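Local structure of transcription termination factor NusA (Planctomyces limnophilus, 4MTN) at residues R109-N120 with H147-L158; A134-E145 with V167-H175. The protein probably takes part in both termination and antitermination of transcription, binding the core RNA polymerase and the nascent RNA. All blocks are in the same frame, centred on the assembly; numbering follows the deposited sequence.

Contact 1: residues R109-N120 with H147-L158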
loop_
_atom_site.group_PDB
_atom_site.type_symbol
_atom_site.label_atom_id
_atom_site.label_comp_id
_atom_site.label_asym_id
_atom_site.label_seq_id
_atom_site.Cartn_x
_atom_site.Cartn_y
_atom_site.Cartn_z
ATOM N N ARG A 109 8.137 -3.244 -7.988
ATOM C CA ARG A 109 7.200 -2.758 -6.976
ATOM C C ARG A 109 7.664 -3.098 -5.561
ATOM O O ARG A 109 7.950 -4.253 -5.247
ATOM C CB ARG A 109 5.799 -3.326 -7.220
ATOM C CG ARG A 109 5.098 -2.729 -8.428
ATOM C CD ARG A 109 3.616 -3.075 -8.452
ATOM N NE ARG A 109 2.942 -2.692 -7.215
ATOM C CZ ARG A 109 2.398 -3.556 -6.364
ATOM N NH1 ARG A 109 2.438 -4.855 -6.621
ATOM N NH2 ARG A 109 1.805 -3.121 -5.260
ATOM N N GLY A 110 7.739 -2.075 -4.716
ATOM C CA GLY A 110 8.191 -2.241 -3.348
ATOM C C GLY A 110 9.690 -2.059 -3.203
ATOM O O GLY A 110 10.226 -2.148 -2.099
ATOM N N GLN A 111 10.368 -1.800 -4.317
ATOM C CA GLN A 111 11.823 -1.669 -4.316
ATOM C C GLN A 111 12.277 -0.224 -4.479
ATOM O O GLN A 111 11.644 0.562 -5.182
ATOM C CB GLN A 111 12.436 -2.528 -5.423
ATOM C CG GLN A 111 12.246 -4.015 -5.220
ATOM C CD GLN A 111 12.951 -4.520 -3.977
ATOM O OE1 GLN A 111 14.046 -4.067 -3.646
ATOM N NE2 GLN A 111 12.320 -5.455 -3.278
ATOM N N ILE A 112 13.388 0.111 -3.830
ATOM C CA ILE A 112 13.941 1.460 -3.884
ATOM C C ILE A 112 14.480 1.794 -5.270
ATOM O O ILE A 112 15.233 1.021 -5.860
ATOM C CB ILE A 112 15.071 1.650 -2.845
ATOM C CG1 ILE A 112 14.486 1.779 -1.438
ATOM C CG2 ILE A 112 15.902 2.883 -3.168
ATOM C CD1 ILE A 112 15.522 2.081 -0.375
ATOM N N VAL A 113 14.075 2.952 -5.783
ATOM C CA VAL A 113 14.596 3.472 -7.039
ATOM C C VAL A 113 15.059 4.906 -6.804
ATOM O O VAL A 113 14.443 5.641 -6.033
ATOM C CB VAL A 113 13.535 3.413 -8.164
ATOM C CG1 VAL A 113 14.033 4.101 -9.422
ATOM C CG2 VAL A 113 13.168 1.969 -8.468
ATOM N N SER A 114 16.153 5.300 -7.450
ATOM C CA SER A 114 16.703 6.636 -7.265
ATOM C C SER A 114 16.609 7.467 -8.540
ATOM O O SER A 114 16.543 6.927 -9.644
ATOM C CB SER A 114 18.158 6.556 -6.801
ATOM O OG SER A 114 18.717 7.851 -6.665
ATOM N N GLY A 115 16.592 8.786 -8.377
ATOM C CA GLY A 115 16.525 9.692 -9.507
ATOM C C GLY A 115 16.727 11.140 -9.105
ATOM O O GLY A 115 17.104 11.431 -7.970
ATOM N N THR A 116 16.476 12.050 -10.041
ATOM C CA THR A 116 16.613 13.477 -9.774
ATOM C C THR A 116 15.287 14.205 -9.969
ATOM O O THR A 116 14.542 13.919 -10.905
ATOM C CB THR A 116 17.679 14.123 -10.679
ATOM O OG1 THR A 116 17.366 13.858 -12.053
ATOM C CG2 THR A 116 19.057 13.566 -10.360
ATOM N N VAL A 117 15.000 15.145 -9.076
ATOM C CA VAL A 117 13.778 15.935 -9.162
ATOM C C VAL A 117 13.842 16.903 -10.339
ATOM O O VAL A 117 14.814 17.640 -10.495
ATOM C CB VAL A 117 13.526 16.724 -7.862
ATOM C CG1 VAL A 117 12.309 17.623 -8.010
ATOM C CG2 VAL A 117 13.353 15.771 -6.688
ATOM N N THR A 118 12.805 16.890 -11.171
ATOM C CA THR A 118 12.741 17.776 -12.327
ATOM C C THR A 118 11.771 18.927 -12.080
ATOM O O THR A 118 12.180 20.081 -11.956
ATOM C CB THR A 118 12.316 17.018 -13.596
ATOM O OG1 THR A 118 10.955 16.592 -13.468
ATOM C CG2 THR A 118 13.205 15.803 -13.815
ATOM N N ARG A 119 10.483 18.606 -12.013
ATOM C CA ARG A 119 9.456 19.603 -11.736
ATOM C C ARG A 119 8.787 19.328 -10.397
ATOM O O ARG A 119 8.470 18.183 -10.075
ATOM C CB ARG A 119 8.406 19.629 -12.851
ATOM C CG ARG A 119 8.920 20.132 -14.189
ATOM C CD ARG A 119 9.349 21.589 -14.107
ATOM N NE ARG A 119 9.713 22.124 -15.416
ATOM C CZ ARG A 119 10.149 23.363 -15.621
ATOM N NH1 ARG A 119 10.280 24.201 -14.601
ATOM N NH2 ARG A 119 10.455 23.766 -16.847
ATOM N N ASN A 120 8.575 20.382 -9.616
ATOM C CA ASN A 120 7.906 20.244 -8.333
ATOM C C ASN A 120 6.734 21.209 -8.200
ATOM O O ASN A 120 6.924 22.420 -8.096
ATOM C CB ASN A 120 8.906 20.473 -7.194
ATOM C CG ASN A 120 8.350 20.093 -5.832
ATOM O OD1 ASN A 120 7.171 19.770 -5.691
ATOM N ND2 ASN A 120 9.203 20.138 -4.815
ATOM N N HIS A 147 11.953 19.026 -1.643
ATOM C CA HIS A 147 12.589 18.420 -2.803
ATOM C C HIS A 147 12.626 19.417 -3.956
ATOM O O HIS A 147 11.586 19.833 -4.467
ATOM C CB HIS A 147 11.856 17.141 -3.212
ATOM C CG HIS A 147 11.782 16.119 -2.121
ATOM N ND1 HIS A 147 12.870 15.373 -1.724
ATOM C CD2 HIS A 147 10.747 15.720 -1.341
ATOM C CE1 HIS A 147 12.512 14.558 -0.747
ATOM N NE2 HIS A 147 11.229 14.749 -0.496
ATOM N N ARG A 148 13.835 19.785 -4.365
ATOM C CA ARG A 148 14.032 20.845 -5.345
ATOM C C ARG A 148 14.618 20.278 -6.633
ATOM O O ARG A 148 15.256 19.227 -6.606
ATOM C CB ARG A 148 14.946 21.931 -4.768
ATOM C CG ARG A 148 14.602 22.329 -3.340
ATOM C CD ARG A 148 15.497 23.451 -2.839
ATOM N NE ARG A 148 15.223 24.714 -3.518
ATOM C CZ ARG A 148 14.306 25.591 -3.123
ATOM N NH1 ARG A 148 13.568 25.343 -2.049
ATOM N NH2 ARG A 148 14.124 26.716 -3.802
ATOM N N PRO A 149 14.384 20.962 -7.767
ATOM C CA PRO A 149 14.903 20.523 -9.069
ATOM C C PRO A 149 16.402 20.221 -9.053
ATOM O O PRO A 149 17.160 20.900 -8.358
ATOM C CB PRO A 149 14.600 21.715 -9.977
ATOM C CG PRO A 149 13.369 22.305 -9.393
ATOM C CD PRO A 149 13.495 22.131 -7.901
ATOM N N ASN A 150 16.801 19.199 -9.809
ATOM C CA ASN A 150 18.192 18.752 -9.886
ATOM C C ASN A 150 18.768 18.341 -8.532
ATOM O O ASN A 150 19.887 18.717 -8.185
ATOM C CB ASN A 150 19.071 19.839 -10.515
ATOM C CG ASN A 150 18.860 19.963 -12.012
ATOM O OD1 ASN A 150 17.895 19.433 -12.560
ATOM N ND2 ASN A 150 19.767 20.666 -12.680
ATOM N N GLU A 151 17.999 17.566 -7.775
ATOM C CA GLU A 151 18.467 17.036 -6.498
ATOM C C GLU A 151 18.221 15.535 -6.411
ATOM O O GLU A 151 17.207 15.033 -6.895
ATOM C CB GLU A 151 17.786 17.745 -5.327
ATOM C CG GLU A 151 18.222 19.187 -5.126
ATOM C CD GLU A 151 17.683 19.783 -3.840
ATOM O OE1 GLU A 151 17.044 19.042 -3.062
ATOM O OE2 GLU A 151 17.898 20.991 -3.605
ATOM N N ARG A 152 19.155 14.827 -5.786
ATOM C CA ARG A 152 19.046 13.383 -5.629
ATOM C C ARG A 152 17.913 13.014 -4.679
ATOM O O ARG A 152 17.759 13.612 -3.615
ATOM C CB ARG A 152 20.367 12.797 -5.125
ATOM C CG ARG A 152 21.516 12.912 -6.114
ATOM C CD ARG A 152 21.270 12.054 -7.345
ATOM N NE ARG A 152 21.258 10.629 -7.024
ATOM C CZ ARG A 152 20.999 9.666 -7.904
ATOM N NH1 ARG A 152 20.726 9.973 -9.166
ATOM N NH2 ARG A 152 21.012 8.397 -7.523
ATOM N N ILE A 153 17.123 12.026 -5.079
ATOM C CA ILE A 153 16.008 11.552 -4.272
ATOM C C ILE A 153 15.784 10.071 -4.556
ATOM O O ILE A 153 16.057 9.598 -5.660
ATOM C CB ILE A 153 14.717 12.359 -4.560
ATOM C CG1 ILE A 153 13.594 11.972 -3.594
ATOM C CG2 ILE A 153 14.279 12.178 -6.006
ATOM C CD1 ILE A 153 12.287 12.692 -3.861
ATOM N N ARG A 154 15.316 9.331 -3.556
ATOM C CA ARG A 154 14.984 7.927 -3.762
ATOM C C ARG A 154 13.700 7.537 -3.038
ATOM O O ARG A 154 13.347 8.114 -2.008
ATOM C CB ARG A 154 16.140 7.028 -3.319
ATOM C CG ARG A 154 16.548 7.169 -1.866
ATOM C CD ARG A 154 17.692 6.220 -1.548
ATOM N NE ARG A 154 18.124 6.313 -0.157
ATOM C CZ ARG A 154 18.979 5.473 0.415
ATOM N NH1 ARG A 154 19.493 4.471 -0.284
ATOM N NH2 ARG A 154 19.318 5.630 1.687
ATOM N N ALA A 155 13.002 6.553 -3.598
ATOM C CA ALA A 155 11.746 6.069 -3.043
ATOM C C ALA A 155 11.440 4.678 -3.589
ATOM O O ALA A 155 12.207 4.134 -4.382
ATOM C CB ALA A 155 10.614 7.031 -3.366
ATOM N N VAL A 156 10.316 4.109 -3.166
ATOM C CA VAL A 156 9.912 2.792 -3.643
ATOM C C VAL A 156 8.829 2.925 -4.704
ATOM O O VAL A 156 8.021 3.854 -4.666
ATOM C CB VAL A 156 9.404 1.889 -2.499
ATOM C CG1 VAL A 156 10.534 1.576 -1.532
ATOM C CG2 VAL A 156 8.232 2.535 -1.776
ATOM N N VAL A 157 8.823 2.004 -5.661
ATOM C CA VAL A 157 7.822 2.040 -6.715
ATOM C C VAL A 157 6.510 1.503 -6.171
ATOM O O VAL A 157 6.427 0.346 -5.760
ATOM C CB VAL A 157 8.251 1.212 -7.940
ATOM C CG1 VAL A 157 7.138 1.180 -8.974
ATOM C CG2 VAL A 157 9.531 1.774 -8.539
ATOM N N LEU A 158 5.487 2.352 -6.165
ATOM C CA LEU A 158 4.191 1.975 -5.615
ATOM C C LEU A 158 3.386 1.127 -6.589
ATOM O O LEU A 158 2.860 0.076 -6.224
ATOM C CB LEU A 158 3.394 3.220 -5.227
ATOM C CG LEU A 158 2.080 2.934 -4.505
ATOM C CD1 LEU A 158 2.339 2.132 -3.242
ATOM C CD2 LEU A 158 1.348 4.223 -4.183
#
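V113 and V157 both set CG1 anti to the backbone N (chi1 near 175°). This leaves each CG2 beside its own N, and the two CG2 methyls meet at 3.6 Å. V117 has the same torsion, and its CG2 reaches I153 CG2 at 3.8 Å. The contact pairs strand 112-120 with the first part of strand 152-162, the first and fourth strands in chain order of the S1 domain, an OB-fold. They run antiparallel, with an angle of 138° between their directions, and their pairing joins the two ends of the sheet order 1-2-3-5-4. V113 and A155 form a hydrogen-bonded pair, as do G115 and I153. S114 lies opposite R154 in a non-hydrogen-bonded pair. The V113, A155 and I153 side chains share one face, where A155 and I153 are buried. I112, S114, T116, R152, R154 and V156 lie on the other face. There I112 CG1 packs on V156 CG1, and helix 176-186 touches I112 and R154 through L182. The R152 chain bends at chi2 and chi3, and its CD packs on T116 CG2. Beyond the T116-R152 pair, V117 bonds to residues before R152: its N donates to E151 O, and its O accepts from N150 N. V117 CB also sits 3.3 Å from R148 O. At the other end, G110 N donates to V157 O. R109 bends at chi3, and its NE donates to L158 O at 2.9 Å. This bond is nearly straight (169°); L158 O lies in the guanidinium plane, while NE stands above the carbonyl plane.

Contact 2: residues A134-E145 with V167-H175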
loop_
_atom_site.group_PDB
_atom_site.type_symbol
_atom_site.label_atom_id
_atom_site.label_comp_id
_atom_site.label_asym_id
_atom_site.label_seq_id
_atom_site.Cartn_x
_atom_site.Cartn_y
_atom_site.Cartn_z
ATOM N N ALA A 134 9.151 9.602 -13.537
ATOM C CA ALA A 134 8.228 9.054 -12.550
ATOM C C ALA A 134 7.628 10.178 -11.715
ATOM O O ALA A 134 8.256 11.220 -11.525
ATOM C CB ALA A 134 8.935 8.047 -11.662
ATOM N N ILE A 135 6.412 9.971 -11.221
ATOM C CA ILE A 135 5.753 10.994 -10.421
ATOM C C ILE A 135 5.541 10.547 -8.977
ATOM O O ILE A 135 5.229 9.385 -8.709
ATOM C CB ILE A 135 4.395 11.407 -11.036
ATOM C CG1 ILE A 135 3.499 10.187 -11.272
ATOM C CG2 ILE A 135 4.609 12.165 -12.337
ATOM C CD1 ILE A 135 2.446 9.972 -10.198
ATOM N N LEU A 136 5.732 11.481 -8.053
ATOM C CA LEU A 136 5.450 11.250 -6.644
ATOM C C LEU A 136 4.289 12.141 -6.204
ATOM O O LEU A 136 4.454 13.352 -6.054
ATOM C CB LEU A 136 6.695 11.524 -5.798
ATOM C CG LEU A 136 6.579 11.411 -4.277
ATOM C CD1 LEU A 136 6.217 9.996 -3.862
ATOM C CD2 LEU A 136 7.876 11.851 -3.611
ATOM N N PRO A 137 3.106 11.542 -6.000
ATOM C CA PRO A 137 1.903 12.282 -5.602
ATOM C C PRO A 137 1.928 12.716 -4.138
ATOM O O PRO A 137 2.722 12.188 -3.360
ATOM C CB PRO A 137 0.777 11.274 -5.853
ATOM C CG PRO A 137 1.429 9.946 -5.712
ATOM C CD PRO A 137 2.830 10.112 -6.224
ATOM N N ARG A 138 1.068 13.670 -3.783
ATOM C CA ARG A 138 0.968 14.175 -2.413
ATOM C C ARG A 138 0.781 13.069 -1.383
ATOM O O ARG A 138 1.472 13.035 -0.365
ATOM C CB ARG A 138 -0.193 15.164 -2.291
ATOM C CG ARG A 138 0.164 16.608 -2.577
ATOM C CD ARG A 138 -0.989 17.527 -2.202
ATOM N NE ARG A 138 -2.194 17.231 -2.973
ATOM C CZ ARG A 138 -2.745 18.067 -3.848
ATOM N NH1 ARG A 138 -2.210 19.260 -4.059
ATOM N NH2 ARG A 138 -3.841 17.711 -4.505
ATOM N N SER A 139 -0.162 12.172 -1.657
ATOM C CA SER A 139 -0.526 11.111 -0.723
ATOM C C SER A 139 0.648 10.204 -0.367
ATOM O O SER A 139 0.690 9.629 0.720
ATOM C CB SER A 139 -1.668 10.274 -1.304
ATOM O OG SER A 139 -1.352 9.815 -2.608
ATOM N N GLU A 140 1.594 10.076 -1.290
ATOM C CA GLU A 140 2.745 9.199 -1.099
ATOM C C GLU A 140 3.980 9.935 -0.578
ATOM O O GLU A 140 5.060 9.354 -0.472
ATOM C CB GLU A 140 3.071 8.478 -2.406
ATOM C CG GLU A 140 1.921 7.629 -2.927
ATOM C CD GLU A 140 1.301 6.757 -1.846
ATOM O OE1 GLU A 140 2.053 6.089 -1.104
ATOM O OE2 GLU A 140 0.056 6.741 -1.737
HETATM N N MSE A 141 3.816 11.216 -0.265
HETATM C CA MSE A 141 4.920 12.050 0.203
HETATM C C MSE A 141 5.027 12.092 1.721
HETATM O O MSE A 141 4.022 12.036 2.428
HETATM C CB MSE A 141 4.774 13.476 -0.322
HETATM C CG MSE A 141 5.125 13.651 -1.783
HETATM SE SE MSE A 141 4.899 15.499 -2.349
HETATM C CE MSE A 141 6.137 16.346 -1.100
ATOM N N ILE A 142 6.258 12.175 2.215
ATOM C CA ILE A 142 6.499 12.442 3.627
ATOM C C ILE A 142 6.301 13.933 3.893
ATOM O O ILE A 142 6.991 14.766 3.306
ATOM C CB ILE A 142 7.915 12.018 4.055
ATOM C CG1 ILE A 142 8.133 10.527 3.783
ATOM C CG2 ILE A 142 8.146 12.337 5.525
ATOM C CD1 ILE A 142 9.507 10.029 4.173
ATOM N N PRO A 143 5.347 14.270 4.779
ATOM C CA PRO A 143 4.914 15.646 5.060
ATOM C C PRO A 143 6.048 16.618 5.388
ATOM O O PRO A 143 6.942 16.295 6.172
ATOM C CB PRO A 143 3.997 15.474 6.275
ATOM C CG PRO A 143 3.464 14.096 6.142
ATOM C CD PRO A 143 4.589 13.284 5.569
ATOM N N GLY A 144 6.000 17.800 4.778
ATOM C CA GLY A 144 6.926 18.873 5.095
ATOM C C GLY A 144 8.306 18.760 4.477
ATOM O O GLY A 144 9.154 19.627 4.691
ATOM N N GLU A 145 8.540 17.703 3.707
ATOM C CA GLU A 145 9.852 17.490 3.102
ATOM C C GLU A 145 10.107 18.436 1.934
ATOM O O GLU A 145 9.183 18.826 1.219
ATOM C CB GLU A 145 10.004 16.042 2.637
ATOM C CG GLU A 145 10.422 15.083 3.737
ATOM C CD GLU A 145 10.921 13.761 3.192
ATOM O OE1 GLU A 145 10.681 13.481 1.998
ATOM O OE2 GLU A 145 11.558 13.003 3.955
ATOM N N VAL A 167 4.795 5.409 -20.211
ATOM C CA VAL A 167 4.622 4.566 -19.031
ATOM C C VAL A 167 4.517 5.411 -17.760
ATOM O O VAL A 167 5.276 6.359 -17.565
ATOM C CB VAL A 167 5.776 3.544 -18.893
ATOM C CG1 VAL A 167 7.128 4.242 -18.909
ATOM C CG2 VAL A 167 5.606 2.701 -17.634
ATOM N N ARG A 168 3.555 5.072 -16.908
ATOM C CA ARG A 168 3.352 5.789 -15.654
ATOM C C ARG A 168 3.964 5.034 -14.477
ATOM O O ARG A 168 3.533 3.930 -14.146
ATOM C CB ARG A 168 1.859 6.026 -15.406
ATOM C CG ARG A 168 1.538 6.645 -14.053
ATOM C CD ARG A 168 0.035 6.790 -13.855
ATOM N NE ARG A 168 -0.295 7.324 -12.537
ATOM C CZ ARG A 168 -0.436 8.617 -12.269
ATOM N NH1 ARG A 168 -0.277 9.518 -13.230
ATOM N NH2 ARG A 168 -0.739 9.012 -11.038
ATOM N N VAL A 169 4.972 5.633 -13.853
ATOM C CA VAL A 169 5.603 5.040 -12.680
ATOM C C VAL A 169 5.339 5.891 -11.443
ATOM O O VAL A 169 5.829 7.015 -11.337
ATOM C CB VAL A 169 7.123 4.879 -12.872
ATOM C CG1 VAL A 169 7.735 4.181 -11.668
ATOM C CG2 VAL A 169 7.419 4.104 -14.147
ATOM N N VAL A 170 4.557 5.352 -10.513
ATOM C CA VAL A 170 4.208 6.064 -9.288
ATOM C C VAL A 170 5.112 5.642 -8.134
ATOM O O VAL A 170 5.243 4.452 -7.846
ATOM C CB VAL A 170 2.739 5.815 -8.896
ATOM C CG1 VAL A 170 2.392 6.563 -7.616
ATOM C CG2 VAL A 170 1.811 6.224 -10.029
ATOM N N LEU A 171 5.739 6.612 -7.474
ATOM C CA LEU A 171 6.614 6.293 -6.352
ATOM C C LEU A 171 5.947 6.590 -5.013
ATOM O O LEU A 171 4.870 7.184 -4.964
ATOM C CB LEU A 171 7.919 7.081 -6.467
ATOM C CG LEU A 171 8.559 7.132 -7.856
ATOM C CD1 LEU A 171 9.688 8.150 -7.883
ATOM C CD2 LEU A 171 9.062 5.756 -8.270
ATOM N N SER A 172 6.595 6.178 -3.928
ATOM C CA SER A 172 6.160 6.549 -2.585
ATOM C C SER A 172 7.340 6.643 -1.623
ATOM O O SER A 172 8.184 5.749 -1.594
ATOM C CB SER A 172 5.138 5.540 -2.060
ATOM O OG SER A 172 4.669 5.909 -0.776
ATOM N N ARG A 173 7.411 7.715 -0.840
ATOM C CA ARG A 173 8.299 7.715 0.318
ATOM C C ARG A 173 7.510 7.443 1.597
ATOM O O ARG A 173 8.088 7.282 2.671
ATOM C CB ARG A 173 9.051 9.041 0.433
ATOM C CG ARG A 173 9.545 9.593 -0.893
ATOM C CD ARG A 173 10.994 10.042 -0.796
ATOM N NE ARG A 173 11.294 10.696 0.473
ATOM C CZ ARG A 173 12.510 10.754 1.008
ATOM N NH1 ARG A 173 13.537 10.189 0.386
ATOM N NH2 ARG A 173 12.701 11.367 2.169
ATOM N N ALA A 174 6.187 7.391 1.470
ATOM C CA ALA A 174 5.305 7.224 2.620
ATOM C C ALA A 174 4.910 5.771 2.870
ATOM O O ALA A 174 4.313 5.452 3.899
ATOM C CB ALA A 174 4.058 8.076 2.445
ATOM N N HIS A 175 5.241 4.894 1.928
ATOM C CA HIS A 175 4.846 3.493 2.026
ATOM C C HIS A 175 5.714 2.758 3.042
ATOM O O HIS A 175 6.907 3.038 3.155
ATOM C CB HIS A 175 4.939 2.811 0.658
ATOM C CG HIS A 175 4.132 1.553 0.551
ATOM N ND1 HIS A 175 4.595 0.334 0.996
ATOM C CD2 HIS A 175 2.894 1.329 0.053
ATOM C CE1 HIS A 175 3.674 -0.589 0.776
ATOM N NE2 HIS A 175 2.634 -0.013 0.205
#
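E140 O takes two backbone N-H groups. R173 N donates to it at 2.9 Å, nearly in line with the C=O bond. A174 N adds a weak bond to the same oxygen. A174 CB also rests against this carbonyl. The E140 side chain adds a second link. Its chain bends at chi2 (-47°), which swings the carboxylate back to S172. S172 OG donates at 2.6 Å to E140 OE1, which receives it on its anti lone pair, away from OE2. These bonds join the turn after strand 133-137 to S172 at the end of strand 167-172 and to the two residues after it. The two strands are parallel neighbours in the sheet of the S1 domain, an OB-fold. I135 lies between two backbone bonds: its N donates to V169 O, and its O accepts from L171 N. A134 CB packs on V169 CB and on L171 CD1, at 3.8 and 3.9 Å. On the other face, I135 CD1 touches V170 CG2 and lies over one face of the R168 guanidinium, 3.4 Å from NH2. The P137 ring meets V170 at about a right angle, CD against CG1. L136 CD2 packs on R173 CG. I142 crosses R173 at about a right angle, with CG1 near CB. The R173 chain bends at chi2 and chi3 to reach E145. R173 NH2 forms a salt bridge with E145 OE2 at 2.7 Å, on the syn side of the carboxylate. The carboxylate and guanidinium planes are 49° apart. R173 NH1 also donates to R154 O, and E145 OE1 bonds H147 NE2.

Overall arrangement
Both contacts belong to one five-stranded sheet of the S1 domain, and their centres lie about 8 Å apart. Strands 152-162 and 167-172 are neighbours in that sheet, so 147-158 of contact 1 directly adjoins 167-175 of contact 2. L158 N and V170 O probably form a hydrogen bond, as do S172 N and V156 O. Contact 1 is a long antiparallel pairing held mainly by backbone bonds, with several exposed residues at its ends. Contact 2 has a short parallel pairing. Side-chain polar bonds and a salt bridge continue it past the strands. Both are partly buried, and buried residues make up a larger share of contact 2.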